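Local coordinates for protein PrgZ (Enterococcus faecalis, PDB 4FAJ) that is an extracellular, membrane-anchored receptor for peptide pheromones, binds peptide, and probably works in peptide transport as other family 5 solute-binding proteins do, at residues Y95-D98 / Q102-P105; F483-P488 / G493-N498. One frame throughout, in Å; residues are numbered along the deposited sequence. Where two conformers were deposited one is given.

Contact 1 (Y95-D98 / Q102-P105); sequences YRLD and QPQP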
ATOM      1  N   TYR A  95       8.618 -15.967   0.365  1.00 13.76           N
ATOM      2  CA  TYR A  95       9.769 -15.098   0.127  1.00 14.23           C
ATOM      3  C   TYR A  95       9.650 -13.805   0.953  1.00 15.24           C
ATOM      4  O   TYR A  95       8.553 -13.404   1.378  1.00 15.51           O
ATOM      5  CB  TYR A  95       9.926 -14.796  -1.385  1.00 13.95           C
ATOM      6  CG  TYR A  95      10.037 -16.065  -2.170  1.00 13.22           C
ATOM      7  CD1 TYR A  95      11.265 -16.694  -2.328  1.00 12.14           C
ATOM      8  CD2 TYR A  95       8.903 -16.706  -2.662  1.00 10.55           C
ATOM      9  CE1 TYR A  95      11.368 -17.894  -2.985  1.00 13.80           C
ATOM     10  CE2 TYR A  95       9.000 -17.917  -3.327  1.00 11.05           C
ATOM     11  CZ  TYR A  95      10.229 -18.503  -3.484  1.00 12.31           C
ATOM     12  OH  TYR A  95      10.349 -19.703  -4.121  1.00 11.92           O
ATOM     13  N   ARG A  96      10.807 -13.196   1.203  1.00 16.22           N
ATOM     14  CA  ARG A  96      10.951 -11.966   1.983  1.00 17.48           C
ATOM     15  C   ARG A  96      11.949 -11.072   1.238  1.00 17.71           C
ATOM     16  O   ARG A  96      13.000 -11.555   0.796  1.00 16.73           O
ATOM     17  CB  ARG A  96      11.496 -12.294   3.374  1.00 17.67           C
ATOM     18  CG  ARG A  96      11.678 -11.080   4.302  1.00 20.28           C
ATOM     19  CD  ARG A  96      12.566 -11.426   5.477  1.00 23.39           C
ATOM     20  NE  ARG A  96      11.948 -12.379   6.409  1.00 26.10           N
ATOM     21  CZ  ARG A  96      11.071 -12.067   7.366  1.00 27.87           C
ATOM     22  NH1 ARG A  96      10.665 -10.809   7.551  1.00 29.41           N
ATOM     23  NH2 ARG A  96      10.597 -13.024   8.155  1.00 27.45           N
ATOM     24  N   LEU A  97      11.624  -9.784   1.105  1.00 17.86           N
ATOM     25  CA  LEU A  97      12.506  -8.854   0.398  1.00 18.90           C
ATOM     26  C   LEU A  97      13.815  -8.624   1.130  1.00 19.30           C
ATOM     27  O   LEU A  97      13.853  -8.506   2.367  1.00 19.96           O
ATOM     28  CB  LEU A  97      11.812  -7.505   0.144  1.00 19.01           C
ATOM     29  CG  LEU A  97      10.567  -7.508  -0.741  1.00 19.24           C
ATOM     30  CD1 LEU A  97      10.219  -6.051  -1.091  1.00 19.85           C
ATOM     31  CD2 LEU A  97      10.698  -8.367  -2.014  1.00 20.26           C
ATOM     32  N   ASP A  98      14.898  -8.580   0.365  1.00 20.06           N
ATOM     33  CA  ASP A  98      16.205  -8.234   0.903  1.00 20.82           C
ATOM     34  C   ASP A  98      16.428  -6.723   0.821  1.00 21.49           C
ATOM     35  O   ASP A  98      15.549  -5.978   0.396  1.00 20.31           O
ATOM     36  CB  ASP A  98      17.332  -9.010   0.189  1.00 21.25           C
ATOM     37  CG  ASP A  98      17.481  -8.651  -1.293  1.00 21.99           C
ATOM     38  OD1 ASP A  98      16.939  -7.611  -1.742  1.00 22.05           O
ATOM     39  OD2 ASP A  98      18.151  -9.436  -2.011  1.00 21.84           O
ATOM     40  N   GLN A 102      14.608  -7.332  -3.379  1.00 20.73           N
ATOM     41  CA  GLN A 102      14.498  -8.546  -4.192  1.00 21.03           C
ATOM     42  C   GLN A 102      14.030  -9.722  -3.330  1.00 19.57           C
ATOM     43  O   GLN A 102      14.527  -9.906  -2.211  1.00 18.36           O
ATOM     44  CB  GLN A 102      15.844  -8.888  -4.826  1.00 21.65           C
ATOM     45  CG  GLN A 102      16.478  -7.747  -5.595  1.00 25.47           C
ATOM     46  CD  GLN A 102      15.984  -7.624  -7.027  1.00 29.40           C
ATOM     47  OE1 GLN A 102      14.845  -7.970  -7.347  1.00 33.77           O
ATOM     48  NE2 GLN A 102      16.851  -7.131  -7.902  1.00 33.90           N
ATOM     49  N   PRO A 103      13.071 -10.522  -3.845  1.00 18.83           N
ATOM     50  CA  PRO A 103      12.564 -11.645  -3.054  1.00 18.31           C
ATOM     51  C   PRO A 103      13.645 -12.699  -2.822  1.00 18.01           C
ATOM     52  O   PRO A 103      14.323 -13.110  -3.767  1.00 18.31           O
ATOM     53  CB  PRO A 103      11.396 -12.190  -3.891  1.00 18.68           C
ATOM     54  CG  PRO A 103      11.622 -11.700  -5.283  1.00 19.35           C
ATOM     55  CD  PRO A 103      12.450 -10.435  -5.176  1.00 18.74           C
ATOM     56  N   GLN A 104      13.830 -13.075  -1.559  1.00 17.24           N
ATOM     57  CA  GLN A 104      14.762 -14.132  -1.169  1.00 17.22           C
ATOM     58  C   GLN A 104      13.990 -15.201  -0.385  1.00 16.91           C
ATOM     59  O   GLN A 104      12.972 -14.884   0.248  1.00 16.55           O
ATOM     60  CB  GLN A 104      15.898 -13.553  -0.310  1.00 17.21           C
ATOM     61  CG  GLN A 104      16.777 -12.535  -1.022  1.00 18.66           C
ATOM     62  CD  GLN A 104      17.505 -13.118  -2.228  1.00 20.08           C
ATOM     63  OE1 GLN A 104      17.790 -14.316  -2.282  1.00 22.96           O
ATOM     64  NE2 GLN A 104      17.795 -12.273  -3.204  1.00 19.63           N
ATOM     65  N   PRO A 105      14.448 -16.473  -0.438  1.00 16.63           N
ATOM     66  CA  PRO A 105      13.743 -17.586   0.226  1.00 16.46           C
ATOM     67  C   PRO A 105      13.525 -17.382   1.732  1.00 16.30           C
ATOM     68  O   PRO A 105      14.472 -17.089   2.465  1.00 16.39           O
ATOM     69  CB  PRO A 105      14.670 -18.784  -0.027  1.00 17.11           C
ATOM     70  CG  PRO A 105      15.306 -18.482  -1.324  1.00 16.51           C
ATOM     71  CD  PRO A 105      15.508 -16.973  -1.335  1.00 17.13           C
TER
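The carboxylate of D98 lies obliquely across the side chain of Q104, with its plane turned 23° from that of the amide. Its OD2 accepts a hydrogen bond from Q104 NE2 at 3.1 Å. The bond is moderately bent, and the donor sits above the carboxylate plane. Q104 can reach because its chain folds back at chi2 (-62°). The methylene CG then rests 3.5 Å from the same D98 OD2. The other oxygen, D98 OD1, takes the backbone N of Q102 at 2.9 Å, again from above the plane. It also accepts from K100 N in the turn, an Asx turn. With CG held between N and the carbonyl carbon (chi1 65°), D98 faces the returning strand and closes the end of a two-stranded antiparallel beta hairpin. The backbone adds R96 N to Q104 O at 2.9 Å, Q104 N to R96 O and D98 N to Q102 O. R96 and Q104 form the hydrogen-bonded pair. L97 and P103 form a non-hydrogen-bonded pair, their side chains on the face away from those of R96 and Q104. There CD2 of L97 packs 3.7 Å from the ring nitrogen N of P103. At the open end, the Y95 ring turns an edge to the backbone of Q104. Y95 CB meets P103 CB at 3.9 Å, and the Y95 hydroxyl is bonded to G110 O. R96 reaches away from the hairpin to salt bridges with E92 and D556, its side chain about 7 Å from that of the zinc ligand D263.

Contact 2 (F483-P488 / G493-N498); sequences FETNSP and GYSNKN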
ATOM      1  N   PHE A 483      -6.686   1.198 -11.530  1.00 15.97           N
ATOM      2  CA  PHE A 483      -7.652   1.968 -12.287  1.00 16.88           C
ATOM      3  C   PHE A 483      -8.377   1.154 -13.350  1.00 17.43           C
ATOM      4  O   PHE A 483      -9.146   1.713 -14.140  1.00 17.63           O
ATOM      5  CB  PHE A 483      -6.966   3.231 -12.832  1.00 16.61           C
ATOM      6  CG  PHE A 483      -6.333   4.032 -11.733  1.00 16.84           C
ATOM      7  CD1 PHE A 483      -7.128   4.771 -10.863  1.00 18.98           C
ATOM      8  CD2 PHE A 483      -4.972   3.944 -11.484  1.00 16.57           C
ATOM      9  CE1 PHE A 483      -6.557   5.468  -9.795  1.00 18.87           C
ATOM     10  CE2 PHE A 483      -4.400   4.634 -10.425  1.00 17.88           C
ATOM     11  CZ  PHE A 483      -5.192   5.392  -9.583  1.00 18.22           C
ATOM     12  N   GLU A 484      -8.143  -0.154 -13.362  0.50 17.81           N
ATOM     13  CA  GLU A 484      -8.904  -1.055 -14.213  0.50 18.86           C
ATOM     14  C   GLU A 484     -10.364  -1.076 -13.762  0.50 19.36           C
ATOM     15  O   GLU A 484     -10.656  -0.976 -12.564  0.50 19.00           O
ATOM     16  CB  GLU A 484      -8.297  -2.454 -14.165  0.50 19.07           C
ATOM     17  CG  GLU A 484      -9.259  -3.573 -14.457  0.50 20.83           C
ATOM     18  CD  GLU A 484      -8.725  -4.901 -13.974  0.50 23.17           C
ATOM     19  OE1 GLU A 484      -9.258  -5.427 -12.963  0.50 26.23           O
ATOM     20  OE2 GLU A 484      -7.758  -5.401 -14.588  0.50 24.42           O
ATOM     21  N   THR A 485     -11.269  -1.207 -14.728  1.00 20.18           N
ATOM     22  CA  THR A 485     -12.694  -1.034 -14.503  1.00 21.74           C
ATOM     23  C   THR A 485     -13.254  -1.600 -13.200  1.00 23.56           C
ATOM     24  O   THR A 485     -13.763  -0.844 -12.376  1.00 25.07           O
ATOM     25  CB  THR A 485     -13.513  -1.529 -15.714  1.00 22.01           C
ATOM     26  OG1 THR A 485     -13.356  -0.590 -16.780  1.00 21.51           O
ATOM     27  CG2 THR A 485     -15.000  -1.645 -15.365  1.00 22.71           C
ATOM     28  N   ASN A 486     -13.209  -2.893 -12.958  1.00 25.20           N
ATOM     29  CA  ASN A 486     -13.832  -3.283 -11.671  1.00 26.41           C
ATOM     30  C   ASN A 486     -12.819  -3.722 -10.609  1.00 25.44           C
ATOM     31  O   ASN A 486     -13.102  -4.588  -9.791  1.00 26.53           O
ATOM     32  CB  ASN A 486     -15.004  -4.256 -11.876  1.00 27.34           C
ATOM     33  CG  ASN A 486     -16.261  -3.563 -12.431  1.00 29.62           C
ATOM     34  OD1 ASN A 486     -16.707  -2.520 -11.928  1.00 32.31           O
ATOM     35  ND2 ASN A 486     -16.838  -4.147 -13.469  1.00 32.34           N
ATOM     36  N   SER A 487     -11.655  -3.072 -10.601  1.00 23.84           N
ATOM     37  CA  SER A 487     -10.654  -3.299  -9.554  1.00 22.80           C
ATOM     38  C   SER A 487     -11.167  -2.842  -8.171  1.00 22.13           C
ATOM     39  O   SER A 487     -11.724  -1.757  -8.044  1.00 21.54           O
ATOM     40  CB  SER A 487      -9.352  -2.569  -9.881  1.00 22.49           C
ATOM     41  OG  SER A 487      -8.510  -2.479  -8.736  1.00 21.93           O
ATOM     42  N   PRO A 488     -10.956  -3.661  -7.127  1.00 21.97           N
ATOM     43  CA  PRO A 488     -11.341  -3.266  -5.760  1.00 21.66           C
ATOM     44  C   PRO A 488     -10.692  -1.971  -5.262  1.00 20.78           C
ATOM     45  O   PRO A 488     -11.235  -1.310  -4.375  1.00 19.82           O
ATOM     46  CB  PRO A 488     -10.840  -4.437  -4.908  1.00 21.93           C
ATOM     47  CG  PRO A 488     -10.794  -5.575  -5.805  1.00 21.89           C
ATOM     48  CD  PRO A 488     -10.408  -5.028  -7.154  1.00 22.20           C
ATOM     49  N   GLY A 493     -14.313   4.684  -9.284  1.00 17.66           N
ATOM     50  CA  GLY A 493     -15.126   4.090 -10.347  1.00 17.78           C
ATOM     51  C   GLY A 493     -14.790   4.580 -11.749  1.00 17.35           C
ATOM     52  O   GLY A 493     -15.659   4.630 -12.615  1.00 18.49           O
ATOM     53  N   TYR A 494     -13.536   4.957 -11.978  1.00 16.69           N
ATOM     54  CA  TYR A 494     -13.078   5.273 -13.331  1.00 16.31           C
ATOM     55  C   TYR A 494     -13.175   4.034 -14.228  1.00 15.88           C
ATOM     56  O   TYR A 494     -12.829   2.940 -13.800  1.00 15.18           O
ATOM     57  CB  TYR A 494     -11.635   5.782 -13.279  1.00 15.88           C
ATOM     58  CG  TYR A 494     -10.948   5.902 -14.617  1.00 15.66           C
ATOM     59  CD1 TYR A 494     -11.146   7.018 -15.422  1.00 15.67           C
ATOM     60  CD2 TYR A 494     -10.076   4.910 -15.068  1.00 16.29           C
ATOM     61  CE1 TYR A 494     -10.495   7.140 -16.651  1.00 15.14           C
ATOM     62  CE2 TYR A 494      -9.426   5.025 -16.308  1.00 16.33           C
ATOM     63  CZ  TYR A 494      -9.639   6.148 -17.084  1.00 15.26           C
ATOM     64  OH  TYR A 494      -9.005   6.276 -18.302  1.00 15.67           O
ATOM     65  N   SER A 495     -13.653   4.207 -15.464  1.00 16.39           N
ATOM     66  CA  SER A 495     -13.698   3.101 -16.423  1.00 16.18           C
ATOM     67  C   SER A 495     -13.427   3.534 -17.857  1.00 16.07           C
ATOM     68  O   SER A 495     -14.183   4.313 -18.458  1.00 16.50           O
ATOM     69  CB  SER A 495     -15.042   2.371 -16.389  1.00 16.64           C
ATOM     70  OG  SER A 495     -15.010   1.271 -17.294  1.00 16.88           O
ATOM     71  N   ASN A 496     -12.340   3.013 -18.398  1.00 15.07           N
ATOM     72  CA  ASN A 496     -12.001   3.192 -19.798  1.00 15.02           C
ATOM     73  C   ASN A 496     -11.571   1.816 -20.297  1.00 14.55           C
ATOM     74  O   ASN A 496     -10.597   1.237 -19.799  1.00 13.89           O
ATOM     75  CB  ASN A 496     -10.901   4.242 -19.955  1.00 14.65           C
ATOM     76  CG  ASN A 496     -10.505   4.474 -21.410  1.00 15.52           C
ATOM     77  OD1 ASN A 496     -10.321   3.529 -22.171  1.00 15.19           O
ATOM     78  ND2 ASN A 496     -10.356   5.737 -21.793  1.00 16.13           N
ATOM     79  N   LYS A 497     -12.327   1.272 -21.245  1.00 15.35           N
ATOM     80  CA  LYS A 497     -12.090  -0.103 -21.710  1.00 15.84           C
ATOM     81  C   LYS A 497     -10.803  -0.230 -22.512  1.00 15.94           C
ATOM     82  O   LYS A 497     -10.189  -1.299 -22.575  1.00 15.29           O
ATOM     83  CB  LYS A 497     -13.258  -0.581 -22.560  1.00 16.95           C
ATOM     84  CG  LYS A 497     -14.583  -0.540 -21.847  1.00 18.89           C
ATOM     85  CD  LYS A 497     -14.596  -1.483 -20.675  1.00 21.51           C
ATOM     86  CE  LYS A 497     -15.977  -1.567 -20.070  1.00 24.92           C
ATOM     87  NZ  LYS A 497     -16.278  -2.965 -19.703  1.00 27.81           N
ATOM     88  N   ASN A 498     -10.397   0.863 -23.143  1.00 16.21           N
ATOM     89  CA  ASN A 498      -9.134   0.863 -23.875  1.00 16.31           C
ATOM     90  C   ASN A 498      -7.935   0.878 -22.924  1.00 15.58           C
ATOM     91  O   ASN A 498      -6.922   0.215 -23.201  1.00 15.35           O
ATOM     92  CB  ASN A 498      -9.135   2.020 -24.857  1.00 17.19           C
ATOM     93  CG  ASN A 498     -10.413   2.059 -25.650  1.00 18.58           C
ATOM     94  OD1 ASN A 498     -10.814   1.053 -26.246  1.00 17.22           O
ATOM     95  ND2 ASN A 498     -11.101   3.180 -25.599  1.00 22.01           N
TER
HETATM   96  O   HOH W   1     -10.448   1.651 -16.751  1.00 12.96           O
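The lead-in to helix 497-502, whose N-cap is N496, is held against the loop 483-488 by S495 and T485. S495 OG donates to T485 OG1 over a short 2.5 Å. With OG anti to the backbone N (chi1 -177°), S495 extends its hydroxyl to the threonine, whose CG2 lies beside it at 3.5 Å from S495 OG. T485 OG1 is also bonded to D500 of the same helix, so the two hydroxyls and the carboxylate form a short polar chain. The CD methylene of K497 rests at the margin, 4.2 Å from T485 OG1. Deeper in, the buried Y494 ring stands edge-on to F483 O, with Y494 CD2 3.5 Å from that oxygen. F483 CB packs against the same ring carbon. One water lies 2.9 Å from F483 O and takes the backbone N-H of N496, bridging the segments. That backbone N also lies over one face of the Y494 ring, offset toward its rim. Y494 OH and N496 ND2 both bond to D524 OD2, which ties the lead-in to helix 510-524. Within 483-488, S487 N bonds to E484 O at 3.0 Å, closing a beta turn with T485 at its second position. N496 OD1 accepts from Y499 N and, weakly, from N498 N at 2.8 Å (123° at the hydrogen), as a side chain does at a helix N-cap.

Overall arrangement
From the N terminus, the chain passes strand 61-66 and helix 81-90 before contact 1. That contact turns strand 95-97 back on strand 103-105 and closes a loop of three residues. It is finished long before contact 2 opens, so the two stand in series and neither nest nor cross. Contact 2 follows helix 477-480. It closes a four-residue loop and brings the chain to helix 497-502, alongside helix 510-524. The nearest atoms of the two contacts are about 20 Å apart. Contact 1 is a surface hairpin near a zinc site, whereas contact 2 is partly buried and away from the zinc-binding residues.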